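Local coordinates for peptidyl-prolyl cis-trans isomerase FKBP13, chloroplastic (Arabidopsis thaliana, PDB 1U79), which catalyses cis-trans isomerisation of peptidyl-prolyl bonds, accounts for most of this activity in the chloroplast thylakoid lumen and regulates accumulation of the Rieske protein, at residues 34-39 / 54-59; 19-24 / 82-87; 89-94 / 121-126; 59-64 / 72-77. All coordinates share one frame; numbering follows the deposited sequence.

Contact 1 (34-39 / 54-59); sequences KAHYVG and GKPLTF
Ala35 and Leu57 face each other as an antiparallel hydrogen-bonded pair and supply both backbone bonds of the contact. Leu57 N reaches Ala35 O at 2.8 Å with a nearly straight N-H...O angle of 166°; the return bond from Ala35 N to Leu57 O is 3.0 Å and more bent. Next to them Lys34 and Thr58 form a non-hydrogen-bonded pair, where Lys34 CA makes a CA-H...O contact of 3.4 Å with Leu57 O. Thr58 OG1 lies alongside Lys34 CG at 3.9 Å.

The two bridges join the edge strand 57-60 to the long strand 32-40 of the antiparallel FKBP sheet, just after the short helix 50-53 has ended in a Schellman motif with Gly54, at positive phi, as its C-prime residue.

Pro56 makes the CH-pi contact: its CB stands almost centrally over one face of the His36 imidazole, 3.7 Å from the ring centroid and 11° off the normal. His36 ND1 is hydrogen-bonded to Ser50 OG, which would hold the turn of the ring, and Tyr51 also stacks on it.

Apolar contacts occupy the sheet face that carries Ala35 and Leu57. Tyr37 has CG between its backbone N and carbonyl carbon (chi1 68°), a rotation that lays CE1 against Leu57 CB at 3.9 Å, while its OH bonds to Asp48. Ala35 CB meets the edge of the Phe59 ring at CE2, 4.2 Å away.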
loop_
_atom_site.group_PDB
_atom_site.type_symbol
_atom_site.label_atom_id
_atom_site.label_comp_id
_atom_site.label_asym_id
_atom_site.label_seq_id
_atom_site.Cartn_x
_atom_site.Cartn_y
_atom_site.Cartn_z
ATOM N N LYS A 34 -5.987 8.903 6.710
ATOM C CA LYS A 34 -4.960 9.672 6.011
ATOM C C LYS A 34 -3.669 8.875 5.988
ATOM O O LYS A 34 -3.283 8.287 7.004
ATOM C CB LYS A 34 -4.643 10.980 6.737
ATOM C CG LYS A 34 -5.741 12.010 6.806
ATOM C CD LYS A 34 -5.193 13.252 7.500
ATOM C CE LYS A 34 -6.218 14.366 7.582
ATOM N NZ LYS A 34 -5.640 15.583 8.223
ATOM N N ALA A 35 -2.988 8.877 4.846
ATOM C CA ALA A 35 -1.726 8.172 4.747
ATOM C C ALA A 35 -0.767 8.837 3.782
ATOM O O ALA A 35 -1.159 9.269 2.698
ATOM C CB ALA A 35 -1.953 6.728 4.312
ATOM N N HIS A 36 0.489 8.942 4.199
ATOM C CA HIS A 36 1.525 9.469 3.322
ATOM C C HIS A 36 2.129 8.198 2.747
ATOM O O HIS A 36 2.049 7.138 3.375
ATOM C CB HIS A 36 2.556 10.269 4.112
ATOM C CG HIS A 36 2.274 11.737 4.132
ATOM N ND1 HIS A 36 2.284 12.506 2.986
ATOM C CD2 HIS A 36 1.939 12.571 5.144
ATOM C CE1 HIS A 36 1.965 13.750 3.296
ATOM N NE2 HIS A 36 1.752 13.816 4.597
ATOM N N TYR A 37 2.714 8.276 1.560
ATOM C CA TYR A 37 3.282 7.085 0.952
ATOM C C TYR A 37 4.226 7.368 -0.201
ATOM O O TYR A 37 4.202 8.438 -0.802
ATOM C CB TYR A 37 2.159 6.172 0.420
ATOM C CG TYR A 37 1.414 6.758 -0.767
ATOM C CD1 TYR A 37 0.373 7.671 -0.586
ATOM C CD2 TYR A 37 1.798 6.449 -2.075
ATOM C CE1 TYR A 37 -0.262 8.267 -1.681
ATOM C CE2 TYR A 37 1.172 7.039 -3.178
ATOM C CZ TYR A 37 0.149 7.945 -2.973
ATOM O OH TYR A 37 -0.453 8.542 -4.055
ATOM N N VAL A 38 5.048 6.371 -0.496
ATOM C CA VAL A 38 5.984 6.398 -1.609
ATOM C C VAL A 38 5.859 5.027 -2.247
ATOM O O VAL A 38 6.058 4.001 -1.589
ATOM C CB VAL A 38 7.452 6.595 -1.178
ATOM C CG1 VAL A 38 8.365 6.427 -2.401
ATOM C CG2 VAL A 38 7.654 7.985 -0.571
ATOM N N GLY A 39 5.503 5.010 -3.525
ATOM C CA GLY A 39 5.357 3.755 -4.234
ATOM C C GLY A 39 6.466 3.631 -5.256
ATOM O O GLY A 39 6.695 4.552 -6.055
ATOM N N GLY A 54 1.999 16.650 -2.712
ATOM C CA GLY A 54 1.922 17.716 -1.735
ATOM C C GLY A 54 0.889 17.529 -0.646
ATOM O O GLY A 54 0.603 18.452 0.109
ATOM N N LYS A 55 0.322 16.335 -0.545
ATOM C CA LYS A 55 -0.676 16.083 0.483
ATOM C C LYS A 55 -0.842 14.592 0.717
ATOM O O LYS A 55 -0.604 13.782 -0.181
ATOM C CB LYS A 55 -2.024 16.690 0.078
ATOM C CG LYS A 55 -2.600 16.114 -1.212
ATOM C CD LYS A 55 -4.006 16.632 -1.475
ATOM C CE LYS A 55 -4.587 16.029 -2.743
ATOM N NZ LYS A 55 -5.993 16.469 -2.980
ATOM N N PRO A 56 -1.234 14.209 1.941
ATOM C CA PRO A 56 -1.416 12.788 2.222
ATOM C C PRO A 56 -2.646 12.347 1.459
ATOM O O PRO A 56 -3.434 13.184 1.005
ATOM C CB PRO A 56 -1.638 12.763 3.733
ATOM C CG PRO A 56 -2.369 14.049 3.972
ATOM C CD PRO A 56 -1.588 15.029 3.116
ATOM N N LEU A 57 -2.814 11.043 1.302
ATOM C CA LEU A 57 -3.978 10.548 0.596
ATOM C C LEU A 57 -5.083 10.340 1.616
ATOM O O LEU A 57 -4.877 9.668 2.629
ATOM C CB LEU A 57 -3.659 9.223 -0.102
ATOM C CG LEU A 57 -4.790 8.605 -0.918
ATOM C CD1 LEU A 57 -5.015 9.459 -2.166
ATOM C CD2 LEU A 57 -4.453 7.169 -1.305
ATOM N N THR A 58 -6.245 10.940 1.370
ATOM C CA THR A 58 -7.379 10.770 2.266
ATOM C C THR A 58 -8.341 9.820 1.554
ATOM O O THR A 58 -8.765 10.089 0.435
ATOM C CB THR A 58 -8.055 12.126 2.576
ATOM O OG1 THR A 58 -7.150 12.946 3.337
ATOM C CG2 THR A 58 -9.335 11.915 3.382
ATOM N N PHE A 59 -8.655 8.690 2.183
ATOM C CA PHE A 59 -9.537 7.694 1.565
ATOM C C PHE A 59 -10.120 6.753 2.613
ATOM O O PHE A 59 -9.621 6.708 3.740
ATOM C CB PHE A 59 -8.735 6.859 0.555
ATOM C CG PHE A 59 -7.639 6.022 1.187
ATOM C CD1 PHE A 59 -7.759 4.639 1.265
ATOM C CD2 PHE A 59 -6.495 6.622 1.710
ATOM C CE1 PHE A 59 -6.752 3.860 1.856
ATOM C CE2 PHE A 59 -5.486 5.860 2.305
ATOM C CZ PHE A 59 -5.616 4.474 2.377
#

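Contact 2 (19-24 / 82-87); sequences KVVGYG and PMLTGG
Tyr23 and Gly24 close over Thr85, the second residue of a type II beta turn running from Leu84 to Gly87, and both give their backbone N-H to Thr85 O. The turn leads into strand 88-93 of the FKBP sheet, and its last two residues, Gly86 and Gly87, form a G1 beta bulge opposite Tyr125. Both bonds to Thr85 O are 3.0 Å long, but they differ in aim: Tyr23 N lies nearly along the C=O axis with a bent N-H...O angle of 133°, whereas Gly24 N is tilted 18° from the carbonyl plane and makes the straighter bond.

The Tyr23 side chain folds back over the turn. Its chi1 of 58° sets CG between the backbone N and the carbonyl carbon, which brings one ring face above Thr85 O, offset toward the rim, and carries CE2 to 3.6 Å from Gly86 CA. Leu84 CB rests on Gly24 O at 3.6 Å; beyond it CG, turned away from the carbonyl carbon, carries CD1 alongside Val21 CG1 at 4.0 Å, the two side chains pointing the same way. Thr85 CB packs on Gly24 CA, and its OG1 is hydrogen-bonded to Pro25 O.

Glycines allow the backbones to come this close: Gly22 CA lies 3.3 Å from Thr85 O. Two waters complete the join. One donates to Val21 O and Gly86 O; the other accepts from Gly22 N and from Leu84 N, the latter at 2.9 Å.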
loop_
_atom_site.group_PDB
_atom_site.type_symbol
_atom_site.label_atom_id
_atom_site.label_comp_id
_atom_site.label_asym_id
_atom_site.label_seq_id
_atom_site.Cartn_x
_atom_site.Cartn_y
_atom_site.Cartn_z
ATOM N N LYS A 19 8.278 -1.279 9.864
ATOM C CA LYS A 19 9.491 -0.520 10.168
ATOM C C LYS A 19 9.318 0.208 11.496
ATOM O O LYS A 19 10.254 0.334 12.282
ATOM C CB LYS A 19 9.782 0.472 9.039
ATOM C CG LYS A 19 10.107 -0.207 7.710
ATOM C CD LYS A 19 10.541 0.802 6.659
ATOM C CE LYS A 19 11.339 0.126 5.545
ATOM N NZ LYS A 19 11.832 1.116 4.550
ATOM N N VAL A 20 8.115 0.709 11.734
ATOM C CA VAL A 20 7.809 1.368 12.992
ATOM C C VAL A 20 6.385 0.992 13.356
ATOM O O VAL A 20 5.450 1.280 12.608
ATOM C CB VAL A 20 7.903 2.897 12.905
ATOM C CG1 VAL A 20 7.597 3.502 14.276
ATOM C CG2 VAL A 20 9.297 3.320 12.443
ATOM N N VAL A 21 6.222 0.324 14.493
ATOM C CA VAL A 21 4.897 -0.081 14.947
ATOM C C VAL A 21 4.147 1.140 15.469
ATOM O O VAL A 21 4.704 1.931 16.230
ATOM C CB VAL A 21 5.001 -1.117 16.081
ATOM C CG1 VAL A 21 3.603 -1.482 16.582
ATOM C CG2 VAL A 21 5.757 -2.333 15.589
ATOM N N GLY A 22 2.890 1.292 15.055
ATOM C CA GLY A 22 2.096 2.430 15.491
ATOM C C GLY A 22 1.950 2.504 17.000
ATOM O O GLY A 22 2.231 1.533 17.707
ATOM N N TYR A 23 1.518 3.661 17.492
ATOM C CA TYR A 23 1.330 3.878 18.923
ATOM C C TYR A 23 -0.154 3.947 19.269
ATOM O O TYR A 23 -0.534 3.885 20.444
ATOM C CB TYR A 23 2.027 5.178 19.345
ATOM C CG TYR A 23 1.534 6.399 18.596
ATOM C CD1 TYR A 23 0.415 7.095 19.025
ATOM C CD2 TYR A 23 2.165 6.825 17.429
ATOM C CE1 TYR A 23 -0.077 8.189 18.311
ATOM C CE2 TYR A 23 1.685 7.919 16.704
ATOM C CZ TYR A 23 0.560 8.591 17.153
ATOM O OH TYR A 23 0.051 9.653 16.436
ATOM N N GLY A 24 -0.992 4.044 18.242
ATOM C CA GLY A 24 -2.424 4.136 18.459
ATOM C C GLY A 24 -3.232 2.889 18.135
ATOM O O GLY A 24 -2.691 1.784 18.066
ATOM N N PRO A 82 -3.166 -5.787 11.185
ATOM C CA PRO A 82 -3.484 -4.411 10.799
ATOM C C PRO A 82 -2.393 -3.435 11.178
ATOM O O PRO A 82 -1.630 -3.673 12.118
ATOM C CB PRO A 82 -4.752 -4.095 11.598
ATOM C CG PRO A 82 -5.207 -5.431 12.153
ATOM C CD PRO A 82 -3.964 -6.207 12.346
ATOM N N MET A 83 -2.322 -2.330 10.446
ATOM C CA MET A 83 -1.377 -1.290 10.799
ATOM C C MET A 83 -2.041 -0.577 11.968
ATOM O O MET A 83 -3.263 -0.652 12.133
ATOM C CB MET A 83 -1.194 -0.290 9.655
ATOM C CG MET A 83 -0.187 -0.708 8.613
ATOM S SD MET A 83 0.141 0.671 7.480
ATOM C CE MET A 83 1.233 1.644 8.469
ATOM N N LEU A 84 -1.239 0.096 12.789
ATOM C CA LEU A 84 -1.755 0.838 13.922
ATOM C C LEU A 84 -1.484 2.300 13.635
ATOM O O LEU A 84 -0.520 2.627 12.937
ATOM C CB LEU A 84 -1.036 0.455 15.208
ATOM C CG LEU A 84 -1.010 -1.025 15.567
ATOM C CD1 LEU A 84 -0.389 -1.167 16.950
ATOM C CD2 LEU A 84 -2.418 -1.603 15.525
ATOM N N THR A 85 -2.334 3.166 14.167
ATOM C CA THR A 85 -2.197 4.603 13.982
ATOM C C THR A 85 -0.778 5.053 14.315
ATOM O O THR A 85 -0.250 4.731 15.382
ATOM C CB THR A 85 -3.209 5.356 14.877
ATOM O OG1 THR A 85 -4.525 5.139 14.369
ATOM C CG2 THR A 85 -2.917 6.849 14.920
ATOM N N GLY A 86 -0.174 5.802 13.394
ATOM C CA GLY A 86 1.178 6.303 13.577
ATOM C C GLY A 86 2.255 5.327 13.141
ATOM O O GLY A 86 3.449 5.558 13.349
ATOM N N GLY A 87 1.844 4.223 12.533
ATOM C CA GLY A 87 2.813 3.236 12.103
ATOM C C GLY A 87 3.408 3.484 10.728
ATOM O O GLY A 87 2.867 4.258 9.928
HETATM O O HOH W 1 4.670 4.809 15.783
HETATM O O HOH W 2 1.628 -0.299 13.091
#

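Contact 3 (89-94 / 121-126)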
loop_
_atom_site.group_PDB
_atom_site.type_symbol
_atom_site.label_atom_id
_atom_site.label_comp_id
_atom_site.label_asym_id
_atom_site.label_seq_id
_atom_site.Cartn_x
_atom_site.Cartn_y
_atom_site.Cartn_z
ATOM N N ARG A 89 4.831 1.172 7.577
ATOM C CA ARG A 89 4.931 -0.178 7.066
ATOM C C ARG A 89 5.365 -0.226 5.613
ATOM O O ARG A 89 4.992 0.628 4.808
ATOM C CB ARG A 89 3.569 -0.876 7.200
ATOM C CG ARG A 89 3.494 -2.239 6.507
ATOM C CD ARG A 89 2.174 -2.955 6.785
ATOM N NE ARG A 89 2.057 -3.377 8.180
ATOM C CZ ARG A 89 1.045 -4.090 8.659
ATOM N NH1 ARG A 89 1.029 -4.435 9.943
ATOM N NH2 ARG A 89 0.041 -4.447 7.858
ATOM N N THR A 90 6.169 -1.225 5.284
ATOM C CA THR A 90 6.586 -1.392 3.907
ATOM C C THR A 90 5.752 -2.554 3.403
ATOM O O THR A 90 5.571 -3.548 4.113
ATOM C CB THR A 90 8.083 -1.735 3.795
ATOM O OG1 THR A 90 8.855 -0.647 4.307
ATOM C CG2 THR A 90 8.467 -1.959 2.348
ATOM N N LEU A 91 5.215 -2.420 2.197
ATOM C CA LEU A 91 4.401 -3.473 1.615
ATOM C C LEU A 91 4.945 -3.908 0.266
ATOM O O LEU A 91 5.346 -3.068 -0.548
ATOM C CB LEU A 91 2.958 -2.997 1.396
ATOM C CG LEU A 91 1.987 -2.725 2.545
ATOM C CD1 LEU A 91 0.692 -2.175 1.934
ATOM C CD2 LEU A 91 1.703 -4.016 3.342
ATOM N N ARG A 92 4.955 -5.220 0.041
ATOM C CA ARG A 92 5.378 -5.798 -1.232
ATOM C C ARG A 92 4.097 -6.416 -1.764
ATOM O O ARG A 92 3.563 -7.364 -1.175
ATOM C CB ARG A 92 6.444 -6.874 -1.045
ATOM C CG ARG A 92 6.909 -7.481 -2.365
ATOM C CD ARG A 92 8.313 -8.093 -2.247
ATOM N NE ARG A 92 8.769 -8.649 -3.526
ATOM C CZ ARG A 92 8.366 -9.824 -3.991
ATOM N NH1 ARG A 92 7.523 -10.547 -3.281
ATOM N NH2 ARG A 92 8.786 -10.273 -5.159
ATOM N N ILE A 93 3.619 -5.885 -2.888
ATOM C CA ILE A 93 2.345 -6.318 -3.450
ATOM C C ILE A 93 2.443 -7.020 -4.792
ATOM O O ILE A 93 2.863 -6.424 -5.775
ATOM C CB ILE A 93 1.399 -5.094 -3.623
ATOM C CG1 ILE A 93 1.314 -4.319 -2.301
ATOM C CG2 ILE A 93 0.011 -5.564 -4.086
ATOM C CD1 ILE A 93 0.416 -3.100 -2.343
ATOM N N PRO A 94 2.042 -8.300 -4.852
ATOM C CA PRO A 94 2.108 -9.027 -6.123
ATOM C C PRO A 94 1.110 -8.349 -7.060
ATOM O O PRO A 94 0.137 -7.766 -6.598
ATOM C CB PRO A 94 1.662 -10.441 -5.748
ATOM C CG PRO A 94 1.965 -10.546 -4.293
ATOM C CD PRO A 94 1.586 -9.178 -3.763
ATOM N N PHE A 121 5.532 -0.291 -1.428
ATOM C CA PHE A 121 5.072 0.968 -0.857
ATOM C C PHE A 121 5.613 1.125 0.549
ATOM O O PHE A 121 5.766 0.143 1.286
ATOM C CB PHE A 121 3.545 1.049 -0.748
ATOM C CG PHE A 121 2.828 1.254 -2.056
ATOM C CD1 PHE A 121 2.406 0.164 -2.815
ATOM C CD2 PHE A 121 2.524 2.541 -2.500
ATOM C CE1 PHE A 121 1.684 0.347 -3.995
ATOM C CE2 PHE A 121 1.805 2.736 -3.681
ATOM C CZ PHE A 121 1.384 1.638 -4.428
ATOM N N ASP A 122 5.932 2.364 0.899
ATOM C CA ASP A 122 6.346 2.693 2.250
ATOM C C ASP A 122 5.098 3.454 2.660
ATOM O O ASP A 122 4.774 4.487 2.072
ATOM C CB ASP A 122 7.572 3.604 2.254
ATOM C CG ASP A 122 8.823 2.881 2.715
ATOM O OD1 ASP A 122 8.881 1.640 2.569
ATOM O OD2 ASP A 122 9.754 3.549 3.215
ATOM N N ILE A 123 4.360 2.912 3.621
ATOM C CA ILE A 123 3.131 3.554 4.053
ATOM C C ILE A 123 3.216 4.126 5.459
ATOM O O ILE A 123 3.666 3.458 6.397
ATOM C CB ILE A 123 1.943 2.564 3.990
ATOM C CG1 ILE A 123 1.798 2.034 2.558
ATOM C CG2 ILE A 123 0.656 3.257 4.445
ATOM C CD1 ILE A 123 0.547 1.236 2.305
ATOM N N GLU A 124 2.786 5.375 5.587
ATOM C CA GLU A 124 2.754 6.050 6.866
ATOM C C GLU A 124 1.289 6.303 7.184
ATOM O O GLU A 124 0.665 7.216 6.638
ATOM C CB GLU A 124 3.550 7.356 6.807
ATOM C CG GLU A 124 5.051 7.098 6.824
ATOM C CD GLU A 124 5.871 8.302 6.450
ATOM O OE1 GLU A 124 5.746 9.354 7.109
ATOM O OE2 GLU A 124 6.658 8.193 5.490
ATOM N N TYR A 125 0.742 5.453 8.052
ATOM C CA TYR A 125 -0.653 5.552 8.475
ATOM C C TYR A 125 -0.723 6.613 9.563
ATOM O O TYR A 125 -0.390 6.358 10.725
ATOM C CB TYR A 125 -1.130 4.197 9.017
ATOM C CG TYR A 125 -2.543 4.194 9.573
ATOM C CD1 TYR A 125 -2.903 3.313 10.593
ATOM C CD2 TYR A 125 -3.513 5.083 9.094
ATOM C CE1 TYR A 125 -4.190 3.317 11.133
ATOM C CE2 TYR A 125 -4.805 5.095 9.625
ATOM C CZ TYR A 125 -5.131 4.208 10.647
ATOM O OH TYR A 125 -6.394 4.214 11.179
ATOM N N ILE A 126 -1.136 7.814 9.178
ATOM C CA ILE A 126 -1.243 8.936 10.107
ATOM C C ILE A 126 -2.382 8.737 11.097
ATOM O O ILE A 126 -2.271 9.103 12.269
ATOM C CB ILE A 126 -1.478 10.257 9.343
ATOM C CG1 ILE A 126 -0.426 10.402 8.242
ATOM C CG2 ILE A 126 -1.386 11.452 10.307
ATOM C CD1 ILE A 126 0.999 10.440 8.767
#
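Arg89 N and O bond to O and N of Ile123, and Leu91 N and O to O and N of Phe121, making two antiparallel hydrogen-bonded pairs while the short segments run at 142° to each other. The shortest bond, Ile123 N to Arg89 O at 2.7 Å, is nearly straight (175°). Thr90 and Asp122 form the non-hydrogen-bonded pair between them, and Thr90 CA lies 3.1 Å from Phe121 O in a CA-H...O contact.

On the face of Leu91 and Ile123 the packing is tight: Leu91 CD1 presses on Ile123 CD1 at 3.4 Å. Ile93, with CG1 on the side away from its carbonyl carbon (chi1 -52°), extends CD1 to Phe121 CD1 at 3.9 Å. On the other face Thr90 OG1, less surely placed, apparently donates to Asp122 OD1 alongside it.

The two strands are central to the FKBP sheet: 88-93 is flanked by strand 15-18, and 119-128 also pairs with strand 32-40. Helix 68-75 covers the apolar face, with Trp70 against Ile93, Phe121 and Ile123; Phe121 and Trp70 probably line the proline pocket, as in other FKBPs. Arg89 forms a salt bridge with Asp18 and bonds through NH2 to Gly73 O of that helix.

Contact 4 (59-64 / 72-77); sequences FRIGVG and QGILGS
Ile61 projects from the chain just past strand 57-60 and packs against Ile74 and Leu75, at the end of helix 68-75. This is one side of the sheet-on-helix packing of the FKBP fold, in which the curved antiparallel sheet wraps round the short helix; carbon atoms carry the contact, side chain on side chain except at Gly62 CA, and no hydrogen bond crosses it.

Ile61 is the main bump. Its CG1 lies on the side away from the backbone N (chi1 -175°), which sends the CG1-CD1 arm toward the helix. There it fits into the angle of the branched Ile74 side chain: Ile61 CD1 lies 3.7 Å from Ile74 CB, with Ile74 CG2 and CD1 close beside it. The arm crosses Ile74 obliquely, and nearer its root Ile61 CG1 touches Leu75 CD1 at 4.1 Å. Ile61 is thus seated between two consecutive helix residues.

Ile74 supplies a second bump in the reverse sense. Its CD1 reaches the edge of the Phe59 ring near the ring plane, 4.1 Å from CZ, one side chain coming from the helix and the other from the strand. Trp70, one turn earlier in the helix, also meets the Phe59 ring.

The hollow on the loop side is at Gly62, where the absence of a side chain makes room for a leucine methyl. Positive phi suits this glycine too, and Asp71 of the helix holds the loop by accepting from Gly62 N through OD1 and from Gly64 N through OD2. Leu75 spreads its two methyls over the loop: while CD1 lies on Ile61, CD2 sits 3.8 Å from Gly62 CA.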
loop_
_atom_site.group_PDB
_atom_site.type_symbol
_atom_site.label_atom_id
_atom_site.label_comp_id
_atom_site.label_asym_id
_atom_site.label_seq_id
_atom_site.Cartn_x
_atom_site.Cartn_y
_atom_site.Cartn_z
ATOM N N PHE A 59 -8.655 8.690 2.183
ATOM C CA PHE A 59 -9.537 7.694 1.565
ATOM C C PHE A 59 -10.120 6.753 2.613
ATOM O O PHE A 59 -9.621 6.708 3.740
ATOM C CB PHE A 59 -8.735 6.859 0.555
ATOM C CG PHE A 59 -7.639 6.022 1.187
ATOM C CD1 PHE A 59 -7.759 4.639 1.265
ATOM C CD2 PHE A 59 -6.495 6.622 1.710
ATOM C CE1 PHE A 59 -6.752 3.860 1.856
ATOM C CE2 PHE A 59 -5.486 5.860 2.305
ATOM C CZ PHE A 59 -5.616 4.474 2.377
ATOM N N ARG A 60 -11.184 6.019 2.276
ATOM C CA ARG A 60 -11.692 5.067 3.265
ATOM C C ARG A 60 -11.035 3.736 3.019
ATOM O O ARG A 60 -10.847 3.308 1.884
ATOM C CB ARG A 60 -13.211 4.841 3.278
ATOM C CG ARG A 60 -14.070 5.435 2.228
ATOM C CD ARG A 60 -15.366 5.773 2.957
ATOM N NE ARG A 60 -14.994 6.742 3.975
ATOM C CZ ARG A 60 -15.504 6.820 5.194
ATOM N NH1 ARG A 60 -16.444 5.983 5.595
ATOM N NH2 ARG A 60 -15.032 7.732 6.024
ATOM N N ILE A 61 -10.701 3.071 4.108
ATOM C CA ILE A 61 -10.019 1.803 4.037
ATOM C C ILE A 61 -10.984 0.627 4.084
ATOM O O ILE A 61 -12.024 0.678 4.746
ATOM C CB ILE A 61 -9.007 1.712 5.199
ATOM C CG1 ILE A 61 -8.183 0.429 5.086
ATOM C CG2 ILE A 61 -9.743 1.802 6.550
ATOM C CD1 ILE A 61 -7.155 0.478 3.971
ATOM N N GLY A 62 -10.636 -0.424 3.348
ATOM C CA GLY A 62 -11.428 -1.635 3.335
ATOM C C GLY A 62 -12.684 -1.692 2.488
ATOM O O GLY A 62 -13.473 -2.620 2.648
ATOM N N VAL A 63 -12.875 -0.742 1.577
ATOM C CA VAL A 63 -14.079 -0.753 0.753
ATOM C C VAL A 63 -13.807 -0.677 -0.745
ATOM O O VAL A 63 -14.687 -0.313 -1.526
ATOM C CB VAL A 63 -15.027 0.391 1.152
ATOM C CG1 VAL A 63 -15.335 0.302 2.636
ATOM C CG2 VAL A 63 -14.408 1.734 0.818
ATOM N N GLY A 64 -12.584 -1.032 -1.136
ATOM C CA GLY A 64 -12.209 -1.021 -2.539
ATOM C C GLY A 64 -11.986 0.343 -3.166
ATOM O O GLY A 64 -12.233 0.531 -4.353
ATOM N N GLN A 72 -5.942 -4.844 2.159
ATOM C CA GLN A 72 -5.466 -5.974 2.943
ATOM C C GLN A 72 -4.182 -5.627 3.693
ATOM O O GLN A 72 -4.003 -6.028 4.841
ATOM C CB GLN A 72 -5.212 -7.194 2.046
ATOM C CG GLN A 72 -6.401 -7.597 1.182
ATOM C CD GLN A 72 -6.130 -8.853 0.360
ATOM O OE1 GLN A 72 -4.997 -9.322 0.271
ATOM N NE2 GLN A 72 -7.175 -9.395 -0.249
ATOM N N GLY A 73 -3.308 -4.864 3.042
ATOM C CA GLY A 73 -2.038 -4.493 3.640
ATOM C C GLY A 73 -2.109 -3.528 4.804
ATOM O O GLY A 73 -1.190 -3.480 5.619
ATOM N N ILE A 74 -3.191 -2.754 4.888
ATOM C CA ILE A 74 -3.354 -1.789 5.967
ATOM C C ILE A 74 -4.366 -2.270 7.008
ATOM O O ILE A 74 -4.173 -2.106 8.209
ATOM C CB ILE A 74 -3.826 -0.432 5.405
ATOM C CG1 ILE A 74 -2.755 0.131 4.472
ATOM C CG2 ILE A 74 -4.124 0.543 6.537
ATOM C CD1 ILE A 74 -3.239 1.319 3.639
ATOM N N LEU A 75 -5.441 -2.885 6.541
ATOM C CA LEU A 75 -6.483 -3.367 7.435
ATOM C C LEU A 75 -6.158 -4.766 7.947
ATOM O O LEU A 75 -6.672 -5.199 8.981
ATOM C CB LEU A 75 -7.819 -3.394 6.689
ATOM C CG LEU A 75 -9.098 -3.282 7.511
ATOM C CD1 LEU A 75 -9.090 -1.983 8.308
ATOM C CD2 LEU A 75 -10.294 -3.309 6.568
ATOM N N GLY A 76 -5.313 -5.477 7.210
ATOM C CA GLY A 76 -4.969 -6.823 7.618
ATOM C C GLY A 76 -5.712 -7.851 6.797
ATOM O O GLY A 76 -6.727 -7.540 6.168
ATOM N N SER A 77 -5.200 -9.077 6.820
ATOM C CA SER A 77 -5.752 -10.206 6.081
ATOM C C SER A 77 -5.123 -11.446 6.733
ATOM O O SER A 77 -4.441 -11.329 7.743
ATOM C CB SER A 77 -5.315 -10.105 4.612
ATOM O OG SER A 77 -5.986 -11.042 3.791
#

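Contact 3 lies nearest the centre of the chain and contact 4 is also buried; contact 1 is partly buried at the sheet edge, and contact 2 is on the surface. Contacts 1 and 3 are both antiparallel strand pairings in one sheet, joined through the neighbouring strands 32-40 and 119-128, where His36 O meets Glu124 N. Contact 4 shares Phe59 with contact 1 but uses apolar carbons alone, and its Ile74 also touches Ile123 of contact 3. Contact 2, by contrast, relies on glycines, a carbonyl oxygen that accepts two backbone N-H groups and bridging waters, and connects to contact 3 through the backbone bond of Gly86 to Tyr125 and a probable second one from Gly87.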